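Hydrolase, HAD superfamily, subfamily III A (Legionella pneumophila, PDB 3N1U) probably hydrolyses 3-deoxy-D-manno-octulosonate 8-phosphate to free KDO and inorganic phosphate, as a magnesium-dependent homotetramer of the KdsC family. Local coordinates at residues Ala146-Glu151 and Val159-Asp164; Gln100-Thr105 and Asp111-Ile116; Lys45-Gln50 and Asp77-Gln82. One frame throughout, in Å; residues are numbered along the deposited sequence.

How the interactions relate
Interactions 1 and 2 both join a helix to a strand of the central parallel sheet, and they meet at Ile116, which packs against Leu162. Interaction 3 packs a strand of the small antiparallel sheet against helix 74-83. The centres of interactions 2 and 3 are about 21 Å apart, and the two do not touch. Interactions 2 and 3 are buried, whereas interaction 1 is only partly so. Their chemistry differs accordingly. A carboxylate grips a backbone N-H in interaction 1, interaction 2 is apolar, and in interaction 3 an arginine chain lies over a phenylalanine face. Interactions 1 and 3 are bridged where Arg160 NH1 probably bonds to Gln50 O.

Interaction 1 (Ala146-Glu151 and Val159-Asp164); sequences ADWRTE and VRELCD. With CA (calcium ion), chain C.
Glu161 reaches from helix 158-169 to the chain just beyond strand 148-149 and takes the backbone N-H of Glu151. The bond from Glu151 N to Glu161 OE2 is 2.7 Å long and nearly straight, at 171°. OE2 receives it on its syn side, the side of OE1. The glutamate chain can span this gap because CG is anti to the backbone N (chi1 -169°) and the chain stays extended beyond it. The other oxygen, Glu161 OE1, forms a salt bridge to Arg152. The carboxylate also lies against Thr150, whose CB is 3.7 Å from Glu161 OE2.

The Trp148 ring lies across the glutamate chain, its plane standing 85° from that of the carboxylate. Trp148 CH2 is 3.8 Å from Glu161 OE2. One corner of the ring, Trp148 CZ3, is 4.0 Å from Leu162 CD1, where the two side chains run past each other in opposite directions. Asp147, one residue before the strand, holds a calcium ion through both carboxylate oxygens, together with four waters.

Strand 148-149 is the outermost of the parallel sheet within this chain and pairs with strand 131-134. Helix 158-169 packs on that sheet, with Leu162 touching Leu22, Ile116 and Val133.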
loop_
_atom_site.group_PDB
_atom_site.type_symbol
_atom_site.label_atom_id
_atom_site.label_comp_id
_atom_site.label_asym_id
_atom_site.label_seq_id
_atom_site.Cartn_x
_atom_site.Cartn_y
_atom_site.Cartn_z
ATOM N N ALA A 146 22.892 0.726 -13.033
ATOM C CA ALA A 146 22.598 2.142 -12.942
ATOM C C ALA A 146 23.760 2.929 -12.335
ATOM O O ALA A 146 24.552 2.375 -11.575
ATOM C CB ALA A 146 21.309 2.333 -12.062
ATOM N N ASP A 147 23.861 4.221 -12.643
ATOM C CA ASP A 147 24.852 5.073 -11.971
ATOM C C ASP A 147 24.539 5.312 -10.509
ATOM O O ASP A 147 25.441 5.582 -9.711
ATOM C CB ASP A 147 24.932 6.418 -12.664
ATOM C CG ASP A 147 25.430 6.292 -14.081
ATOM O OD1 ASP A 147 26.459 5.614 -14.279
ATOM O OD2 ASP A 147 24.745 6.784 -15.003
ATOM N N TRP A 148 23.256 5.229 -10.163
ATOM C CA TRP A 148 22.757 5.603 -8.829
ATOM C C TRP A 148 21.408 4.967 -8.619
ATOM O O TRP A 148 20.677 4.713 -9.570
ATOM C CB TRP A 148 22.601 7.137 -8.750
ATOM C CG TRP A 148 22.241 7.687 -7.365
ATOM C CD1 TRP A 148 22.973 7.558 -6.235
ATOM C CD2 TRP A 148 21.081 8.475 -7.012
ATOM N NE1 TRP A 148 22.346 8.197 -5.182
ATOM C CE2 TRP A 148 21.184 8.767 -5.631
ATOM C CE3 TRP A 148 19.966 8.965 -7.737
ATOM C CZ2 TRP A 148 20.203 9.521 -4.920
ATOM C CZ3 TRP A 148 18.975 9.712 -7.028
ATOM C CH2 TRP A 148 19.118 9.982 -5.637
ATOM N N ARG A 149 21.062 4.718 -7.373
ATOM C CA ARG A 149 19.727 4.236 -7.060
ATOM C C ARG A 149 19.119 5.110 -5.993
ATOM O O ARG A 149 19.831 5.646 -5.112
ATOM C CB ARG A 149 19.761 2.768 -6.572
ATOM C CG ARG A 149 20.420 2.580 -5.203
ATOM C CD ARG A 149 20.324 1.092 -4.832
ATOM N NE ARG A 149 21.269 0.313 -5.636
ATOM C CZ ARG A 149 21.482 -0.998 -5.468
ATOM N NH1 ARG A 149 20.799 -1.672 -4.534
ATOM N NH2 ARG A 149 22.388 -1.625 -6.216
ATOM N N THR A 150 17.804 5.284 -6.070
ATOM C CA THR A 150 17.119 6.100 -5.048
ATOM C C THR A 150 16.916 5.253 -3.778
ATOM O O THR A 150 16.983 3.996 -3.839
ATOM C CB THR A 150 15.746 6.582 -5.569
ATOM O OG1 THR A 150 14.934 5.444 -5.933
ATOM C CG2 THR A 150 15.955 7.509 -6.817
ATOM N N GLU A 151 16.668 5.929 -2.652
ATOM C CA GLU A 151 16.327 5.242 -1.405
ATOM C C GLU A 151 14.888 4.817 -1.518
ATOM O O GLU A 151 14.516 3.710 -1.135
ATOM C CB GLU A 151 16.512 6.162 -0.187
ATOM C CG GLU A 151 17.959 6.654 -0.022
ATOM C CD GLU A 151 18.924 5.546 0.410
ATOM O OE1 GLU A 151 19.046 5.328 1.640
ATOM O OE2 GLU A 151 19.585 4.913 -0.470
ATOM N N VAL A 159 11.222 9.559 -7.716
ATOM C CA VAL A 159 11.481 10.536 -8.759
ATOM C C VAL A 159 11.727 11.913 -8.134
ATOM O O VAL A 159 12.624 12.615 -8.575
ATOM C CB VAL A 159 10.262 10.586 -9.752
ATOM C CG1 VAL A 159 10.309 11.829 -10.640
ATOM C CG2 VAL A 159 10.258 9.297 -10.613
ATOM N N ARG A 160 11.009 12.257 -7.041
ATOM C CA ARG A 160 11.259 13.540 -6.372
ATOM C C ARG A 160 12.720 13.567 -5.848
ATOM O O ARG A 160 13.399 14.601 -5.904
ATOM C CB ARG A 160 10.327 13.687 -5.147
ATOM C CG ARG A 160 10.625 14.930 -4.314
ATOM C CD ARG A 160 10.662 16.224 -5.210
ATOM N NE ARG A 160 10.716 17.404 -4.372
ATOM C CZ ARG A 160 9.651 17.895 -3.719
ATOM N NH1 ARG A 160 8.446 17.342 -3.869
ATOM N NH2 ARG A 160 9.777 18.957 -2.912
ATOM N N GLU A 161 13.184 12.426 -5.343
ATOM C CA GLU A 161 14.546 12.349 -4.737
ATOM C C GLU A 161 15.578 12.671 -5.825
ATOM O O GLU A 161 16.531 13.415 -5.591
ATOM C CB GLU A 161 14.749 10.923 -4.233
ATOM C CG GLU A 161 15.940 10.658 -3.367
ATOM C CD GLU A 161 15.946 9.169 -2.874
ATOM O OE1 GLU A 161 14.870 8.613 -2.621
ATOM O OE2 GLU A 161 17.038 8.592 -2.809
ATOM N N LEU A 162 15.356 12.135 -7.022
ATOM C CA LEU A 162 16.214 12.478 -8.192
ATOM C C LEU A 162 16.085 13.959 -8.610
ATOM O O LEU A 162 17.100 14.627 -8.920
ATOM C CB LEU A 162 15.901 11.504 -9.361
ATOM C CG LEU A 162 16.667 11.751 -10.676
ATOM C CD1 LEU A 162 18.185 11.863 -10.319
ATOM C CD2 LEU A 162 16.358 10.584 -11.602
ATOM N N CYS A 163 14.835 14.463 -8.677
ATOM C CA CYS A 163 14.624 15.878 -8.977
ATOM C C CYS A 163 15.430 16.775 -8.026
ATOM O O CYS A 163 16.104 17.673 -8.481
ATOM C CB CYS A 163 13.139 16.253 -8.950
ATOM S SG CYS A 163 12.193 15.439 -10.207
ATOM N N ASP A 164 15.374 16.506 -6.731
ATOM C CA ASP A 164 16.055 17.301 -5.695
ATOM C C ASP A 164 17.573 17.173 -5.825
ATOM O O ASP A 164 18.253 18.172 -5.749
ATOM C CB ASP A 164 15.616 16.901 -4.282
ATOM C CG ASP A 164 14.221 17.401 -3.924
ATOM O OD1 ASP A 164 13.567 18.098 -4.759
ATOM O OD2 ASP A 164 13.768 17.068 -2.796
HETATM CA CA CA C . 26.226 5.265 -16.816
HETATM O O HOH W 1 24.729 5.780 -17.849
HETATM O O HOH W 2 24.543 3.282 -16.171
HETATM O O HOH W 3 26.911 7.250 -18.367
HETATM O O HOH W 4 28.234 5.545 -16.628
#

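Interaction 2 (Gln100-Thr105 and Asp111-Ile116)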
loop_
_atom_site.group_PDB
_atom_site.type_symbol
_atom_site.label_atom_id
_atom_site.label_comp_id
_atom_site.label_asym_id
_atom_site.label_seq_id
_atom_site.Cartn_x
_atom_site.Cartn_y
_atom_site.Cartn_z
ATOM N N GLN A 100 16.118 8.280 -29.116
ATOM C CA GLN A 100 16.865 8.944 -30.190
ATOM C C GLN A 100 16.037 10.087 -30.788
ATOM O O GLN A 100 16.581 11.135 -31.155
ATOM C CB GLN A 100 17.342 7.917 -31.266
ATOM C CG GLN A 100 18.295 8.514 -32.346
ATOM C CD GLN A 100 19.573 9.173 -31.793
ATOM O OE1 GLN A 100 20.168 8.719 -30.791
ATOM N NE2 GLN A 100 19.998 10.246 -32.452
ATOM N N HIS A 101 14.721 9.893 -30.854
ATOM C CA HIS A 101 13.816 10.923 -31.345
ATOM C C HIS A 101 13.792 12.118 -30.399
ATOM O O HIS A 101 13.837 13.283 -30.846
ATOM C CB HIS A 101 12.393 10.377 -31.490
ATOM C CG HIS A 101 11.424 11.387 -32.026
ATOM N ND1 HIS A 101 10.832 12.336 -31.226
ATOM C CD2 HIS A 101 10.967 11.615 -33.282
ATOM C CE1 HIS A 101 10.043 13.102 -31.957
ATOM N NE2 HIS A 101 10.120 12.698 -33.213
ATOM N N LEU A 102 13.723 11.834 -29.094
ATOM C CA LEU A 102 13.754 12.908 -28.086
ATOM C C LEU A 102 15.082 13.674 -28.164
ATOM O O LEU A 102 15.128 14.900 -28.066
ATOM C CB LEU A 102 13.575 12.320 -26.697
ATOM C CG LEU A 102 13.581 13.338 -25.554
ATOM C CD1 LEU A 102 12.448 14.370 -25.625
ATOM C CD2 LEU A 102 13.603 12.608 -24.193
ATOM N N LYS A 103 16.171 12.931 -28.357
ATOM C CA LYS A 103 17.479 13.545 -28.445
ATOM C C LYS A 103 17.534 14.512 -29.636
ATOM O O LYS A 103 18.063 15.626 -29.518
ATOM C CB LYS A 103 18.539 12.451 -28.526
ATOM C CG LYS A 103 19.979 12.925 -28.672
ATOM C CD LYS A 103 20.823 11.657 -28.603
ATOM C CE LYS A 103 22.189 11.918 -28.059
ATOM N NZ LYS A 103 23.136 12.064 -29.135
ATOM N N LYS A 104 16.994 14.088 -30.783
ATOM C CA LYS A 104 16.961 14.940 -31.974
ATOM C C LYS A 104 16.124 16.187 -31.702
ATOM O O LYS A 104 16.499 17.291 -32.093
ATOM C CB LYS A 104 16.409 14.201 -33.199
ATOM C CG LYS A 104 17.373 13.227 -33.806
ATOM C CD LYS A 104 16.774 12.604 -35.070
ATOM C CE LYS A 104 17.785 11.743 -35.827
ATOM N NZ LYS A 104 18.239 10.585 -34.984
ATOM N N THR A 105 14.979 16.002 -31.040
ATOM C CA THR A 105 14.051 17.092 -30.780
ATOM C C THR A 105 14.694 18.156 -29.896
ATOM O O THR A 105 14.563 19.357 -30.158
ATOM C CB THR A 105 12.768 16.543 -30.086
ATOM O OG1 THR A 105 12.219 15.469 -30.886
ATOM C CG2 THR A 105 11.732 17.676 -29.825
ATOM N N ASP A 111 25.076 12.913 -22.424
ATOM C CA ASP A 111 25.396 13.155 -21.036
ATOM C C ASP A 111 24.584 14.305 -20.410
ATOM O O ASP A 111 24.749 14.598 -19.243
ATOM C CB ASP A 111 26.909 13.279 -20.789
ATOM C CG ASP A 111 27.523 14.562 -21.366
ATOM O OD1 ASP A 111 26.815 15.365 -21.999
ATOM O OD2 ASP A 111 28.745 14.770 -21.170
ATOM N N GLU A 112 23.668 14.905 -21.168
ATOM C CA GLU A 112 22.810 15.956 -20.627
ATOM C C GLU A 112 21.432 15.418 -20.287
ATOM O O GLU A 112 20.563 16.172 -19.804
ATOM C CB GLU A 112 22.699 17.124 -21.619
ATOM C CG GLU A 112 24.093 17.775 -21.916
ATOM C CD GLU A 112 23.993 18.932 -22.884
ATOM O OE1 GLU A 112 23.611 18.722 -24.055
ATOM O OE2 GLU A 112 24.304 20.053 -22.471
ATOM N N PHE A 113 21.236 14.122 -20.532
ATOM C CA PHE A 113 20.016 13.430 -20.084
ATOM C C PHE A 113 20.236 12.654 -18.777
ATOM O O PHE A 113 21.310 12.045 -18.586
ATOM C CB PHE A 113 19.580 12.396 -21.153
ATOM C CG PHE A 113 18.940 13.002 -22.342
ATOM C CD1 PHE A 113 17.592 13.391 -22.304
ATOM C CD2 PHE A 113 19.693 13.201 -23.529
ATOM C CE1 PHE A 113 17.004 13.992 -23.416
ATOM C CE2 PHE A 113 19.099 13.786 -24.647
ATOM C CZ PHE A 113 17.752 14.187 -24.579
ATOM N N ALA A 114 19.219 12.674 -17.898
ATOM C CA ALA A 114 19.063 11.659 -16.860
ATOM C C ALA A 114 17.899 10.760 -17.251
ATOM O O ALA A 114 16.970 11.211 -17.961
ATOM C CB ALA A 114 18.828 12.350 -15.448
ATOM N N TYR A 115 17.902 9.505 -16.757
ATOM C CA TYR A 115 16.849 8.550 -17.030
ATOM C C TYR A 115 16.658 7.689 -15.784
ATOM O O TYR A 115 17.661 7.203 -15.181
ATOM C CB TYR A 115 17.238 7.612 -18.217
ATOM C CG TYR A 115 16.071 6.712 -18.604
ATOM C CD1 TYR A 115 15.704 5.606 -17.833
ATOM C CD2 TYR A 115 15.304 6.996 -19.724
ATOM C CE1 TYR A 115 14.631 4.793 -18.208
ATOM C CE2 TYR A 115 14.249 6.205 -20.088
ATOM C CZ TYR A 115 13.916 5.107 -19.329
ATOM O OH TYR A 115 12.841 4.348 -19.730
ATOM N N ILE A 116 15.412 7.572 -15.335
ATOM C CA ILE A 116 15.065 6.780 -14.164
ATOM C C ILE A 116 14.086 5.639 -14.570
ATOM O O ILE A 116 13.035 5.861 -15.204
ATOM C CB ILE A 116 14.574 7.678 -12.984
ATOM C CG1 ILE A 116 14.338 6.822 -11.717
ATOM C CG2 ILE A 116 13.309 8.510 -13.392
ATOM C CD1 ILE A 116 14.067 7.681 -10.438
#
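Phe113, at the start of strand 113-117, sends its ring against helix 96-106 and meets two consecutive residues there, Leu102 and Lys103. With chi1 at -76° the ring swings away from the carbonyl carbon of its own residue and out to the helix. The far end of the ring makes the contact. Phe113 CE1 is 3.8 Å from Leu102 CD2, and the leucine crosses the ring at an oblique angle. Leu102 CG also comes within 4.1 Å of Phe113 CE1.

Leu102 has its CG trans to the backbone N, with chi2 near 62°. This turns the CD2 methyl to the phenylalanine. The leucine side chain also touches Ile23, His87 and Tyr89, so it lies between the helix and the sheet.

Lys103 takes part through the base of its side chain. Phe113 CZ is 3.9 Å from Lys103 CA, and Phe113 CE2 is 4.1 Å from Lys103 CB. These two approaches bring the ring up to the helix backbone itself, beside the start of the lysine chain. The amino group of Lys103 leads away from the ring, toward a long and weak ion pair with Asp110.

Tyr99 of the same helix meets the Phe113 ring edge-to-face, and Cys21 and Ile23 of strand 21-24 also pack on it.

The contact between the segments is thus one of carbon against carbon. It rests on the fit of hydrocarbon surfaces, while the charged end of Lys103 is kept clear of the buried ring.

Interaction 3 (Lys45-Gln50 and Asp77-Gln82)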
loop_
_atom_site.group_PDB
_atom_site.type_symbol
_atom_site.label_atom_id
_atom_site.label_comp_id
_atom_site.label_asym_id
_atom_site.label_seq_id
_atom_site.Cartn_x
_atom_site.Cartn_y
_atom_site.Cartn_z
ATOM N N LYS A 45 -3.945 3.802 -12.430
ATOM C CA LYS A 45 -2.611 3.758 -11.830
ATOM C C LYS A 45 -2.589 4.813 -10.725
ATOM O O LYS A 45 -3.389 5.763 -10.737
ATOM C CB LYS A 45 -1.499 4.145 -12.818
ATOM C CG LYS A 45 -1.551 3.401 -14.165
ATOM C CD LYS A 45 -0.481 3.906 -15.126
ATOM C CE LYS A 45 -0.504 3.123 -16.439
ATOM N NZ LYS A 45 -0.408 1.593 -16.326
ATOM N N SER A 46 -1.575 4.721 -9.869
ATOM C CA SER A 46 -1.485 5.610 -8.701
ATOM C C SER A 46 -0.170 6.355 -8.772
ATOM O O SER A 46 0.904 5.697 -8.792
ATOM C CB SER A 46 -1.526 4.734 -7.422
ATOM O OG SER A 46 -2.762 4.020 -7.433
ATOM N N PHE A 47 -0.221 7.707 -8.808
ATOM C CA PHE A 47 0.996 8.539 -8.899
ATOM C C PHE A 47 1.189 9.271 -7.571
ATOM O O PHE A 47 0.242 9.382 -6.814
ATOM C CB PHE A 47 0.810 9.568 -10.019
ATOM C CG PHE A 47 0.592 8.940 -11.374
ATOM C CD1 PHE A 47 1.697 8.529 -12.141
ATOM C CD2 PHE A 47 -0.696 8.757 -11.875
ATOM C CE1 PHE A 47 1.547 7.881 -13.398
ATOM C CE2 PHE A 47 -0.885 8.127 -13.126
ATOM C CZ PHE A 47 0.234 7.708 -13.921
ATOM N N HIS A 48 2.373 9.813 -7.291
ATOM C CA HIS A 48 2.599 10.387 -5.989
ATOM C C HIS A 48 2.765 11.911 -6.136
ATOM O O HIS A 48 3.490 12.391 -7.009
ATOM C CB HIS A 48 3.865 9.767 -5.359
ATOM C CG HIS A 48 3.968 10.055 -3.891
ATOM N ND1 HIS A 48 4.310 11.319 -3.387
ATOM C CD2 HIS A 48 3.731 9.269 -2.823
ATOM C CE1 HIS A 48 4.262 11.278 -2.064
ATOM N NE2 HIS A 48 3.907 10.047 -1.695
ATOM N N VAL A 49 2.088 12.656 -5.295
ATOM C CA VAL A 49 2.162 14.124 -5.371
ATOM C C VAL A 49 3.552 14.705 -5.194
ATOM O O VAL A 49 3.834 15.784 -5.706
ATOM C CB VAL A 49 1.231 14.784 -4.343
ATOM C CG1 VAL A 49 -0.234 14.570 -4.813
ATOM C CG2 VAL A 49 1.547 14.319 -2.894
ATOM N N GLN A 50 4.407 14.074 -4.378
ATOM C CA GLN A 50 5.759 14.651 -4.245
ATOM C C GLN A 50 6.563 14.510 -5.534
ATOM O O GLN A 50 7.441 15.297 -5.791
ATOM C CB GLN A 50 6.556 14.038 -3.086
ATOM C CG GLN A 50 5.967 14.428 -1.696
ATOM C CD GLN A 50 6.609 13.654 -0.541
ATOM O OE1 GLN A 50 7.558 12.914 -0.761
ATOM N NE2 GLN A 50 6.072 13.812 0.681
ATOM N N ASP A 77 -1.997 9.631 -20.465
ATOM C CA ASP A 77 -2.298 10.916 -21.102
ATOM C C ASP A 77 -2.885 11.905 -20.100
ATOM O O ASP A 77 -2.482 13.110 -20.070
ATOM C CB ASP A 77 -3.268 10.719 -22.275
ATOM C CG ASP A 77 -2.712 9.747 -23.304
ATOM O OD1 ASP A 77 -1.705 10.074 -23.984
ATOM O OD2 ASP A 77 -3.298 8.673 -23.443
ATOM N N HIS A 78 -3.797 11.408 -19.265
ATOM C CA HIS A 78 -4.410 12.279 -18.240
ATOM C C HIS A 78 -3.390 12.792 -17.267
ATOM O O HIS A 78 -3.384 13.976 -16.937
ATOM C CB HIS A 78 -5.533 11.574 -17.482
ATOM C CG HIS A 78 -6.754 11.352 -18.313
ATOM N ND1 HIS A 78 -7.227 10.093 -18.632
ATOM C CD2 HIS A 78 -7.602 12.233 -18.889
ATOM C CE1 HIS A 78 -8.318 10.213 -19.371
ATOM N NE2 HIS A 78 -8.563 11.499 -19.546
ATOM N N ARG A 79 -2.499 11.917 -16.828
ATOM C CA ARG A 79 -1.430 12.365 -15.920
ATOM C C ARG A 79 -0.447 13.351 -16.563
ATOM O O ARG A 79 -0.035 14.337 -15.938
ATOM C CB ARG A 79 -0.683 11.170 -15.314
ATOM C CG ARG A 79 0.398 11.572 -14.275
ATOM C CD ARG A 79 -0.228 12.209 -12.996
ATOM N NE ARG A 79 0.755 12.415 -11.921
ATOM C CZ ARG A 79 0.637 13.382 -10.998
ATOM N NH1 ARG A 79 -0.406 14.239 -11.035
ATOM N NH2 ARG A 79 1.565 13.527 -10.074
HETATM N N MSE A 80 -0.047 13.092 -17.811
HETATM C CA MSE A 80 0.874 14.001 -18.457
HETATM C C MSE A 80 0.254 15.381 -18.624
HETATM O O MSE A 80 0.948 16.383 -18.473
HETATM C CB MSE A 80 1.276 13.475 -19.836
HETATM C CG MSE A 80 1.949 12.149 -19.829
HETATM SE SE MSE A 80 3.712 12.167 -18.965
HETATM C CE MSE A 80 3.086 11.615 -17.146
ATOM N N GLU A 81 -1.021 15.413 -19.005
ATOM C CA GLU A 81 -1.768 16.685 -19.139
ATOM C C GLU A 81 -1.832 17.435 -17.800
ATOM O O GLU A 81 -1.637 18.643 -17.769
ATOM C CB GLU A 81 -3.185 16.437 -19.663
ATOM C CG GLU A 81 -4.012 17.750 -19.717
ATOM C CD GLU A 81 -5.461 17.567 -20.187
ATOM O OE1 GLU A 81 -5.961 18.512 -20.831
ATOM O OE2 GLU A 81 -6.099 16.506 -19.912
ATOM N N GLN A 82 -2.061 16.704 -16.696
ATOM C CA GLN A 82 -2.099 17.285 -15.339
ATOM C C GLN A 82 -0.799 17.967 -15.025
ATOM O O GLN A 82 -0.804 19.070 -14.457
ATOM C CB GLN A 82 -2.310 16.224 -14.221
ATOM C CG GLN A 82 -3.733 15.807 -14.008
ATOM C CD GLN A 82 -3.915 14.864 -12.813
ATOM O OE1 GLN A 82 -2.952 14.286 -12.269
ATOM N NE2 GLN A 82 -5.177 14.688 -12.415
#
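Arg79 lays its aliphatic chain over one face of the Phe47 ring, a CH-pi contact. Arg79 CG sits 3.6 Å from the centroid of the Phe47 ring and only 2° off the ring normal. Arg79 CB and CD flank it over the ring, and the chain continues to Phe47 CB, which is 3.4 Å from Arg79 NE. The bend at chi2 (66°) lets the chain follow the ring. The guanidinium plane is tilted 33° from the ring. Beyond it, Arg79 NH2 merely approaches His48 O, at 3.8 Å.

The hydrogen bonds lie within each segment. Arg79 NH1 donates to Gln82 OE1 at 2.8 Å, nearly in the guanidinium plane, which restrains its rotation. His48 ND1 accepts from Gln50 N at 2.9 Å, close to the imidazole plane, and so caps the N-terminus of helix 49-60.

Between subunits, residues 45-48 pair antiparallel with a strand of the second subunit, and Leu35 of that subunit packs on Arg79. Lys45 forms a salt bridge to Asp27. The contact ties the two-stranded extension to helix 74-83, as in a KdsC-type HAD fold. It lies near Asp25 and Asp27, which bind calcium in a sequence consistent with the HAD motif DxDx(T/V).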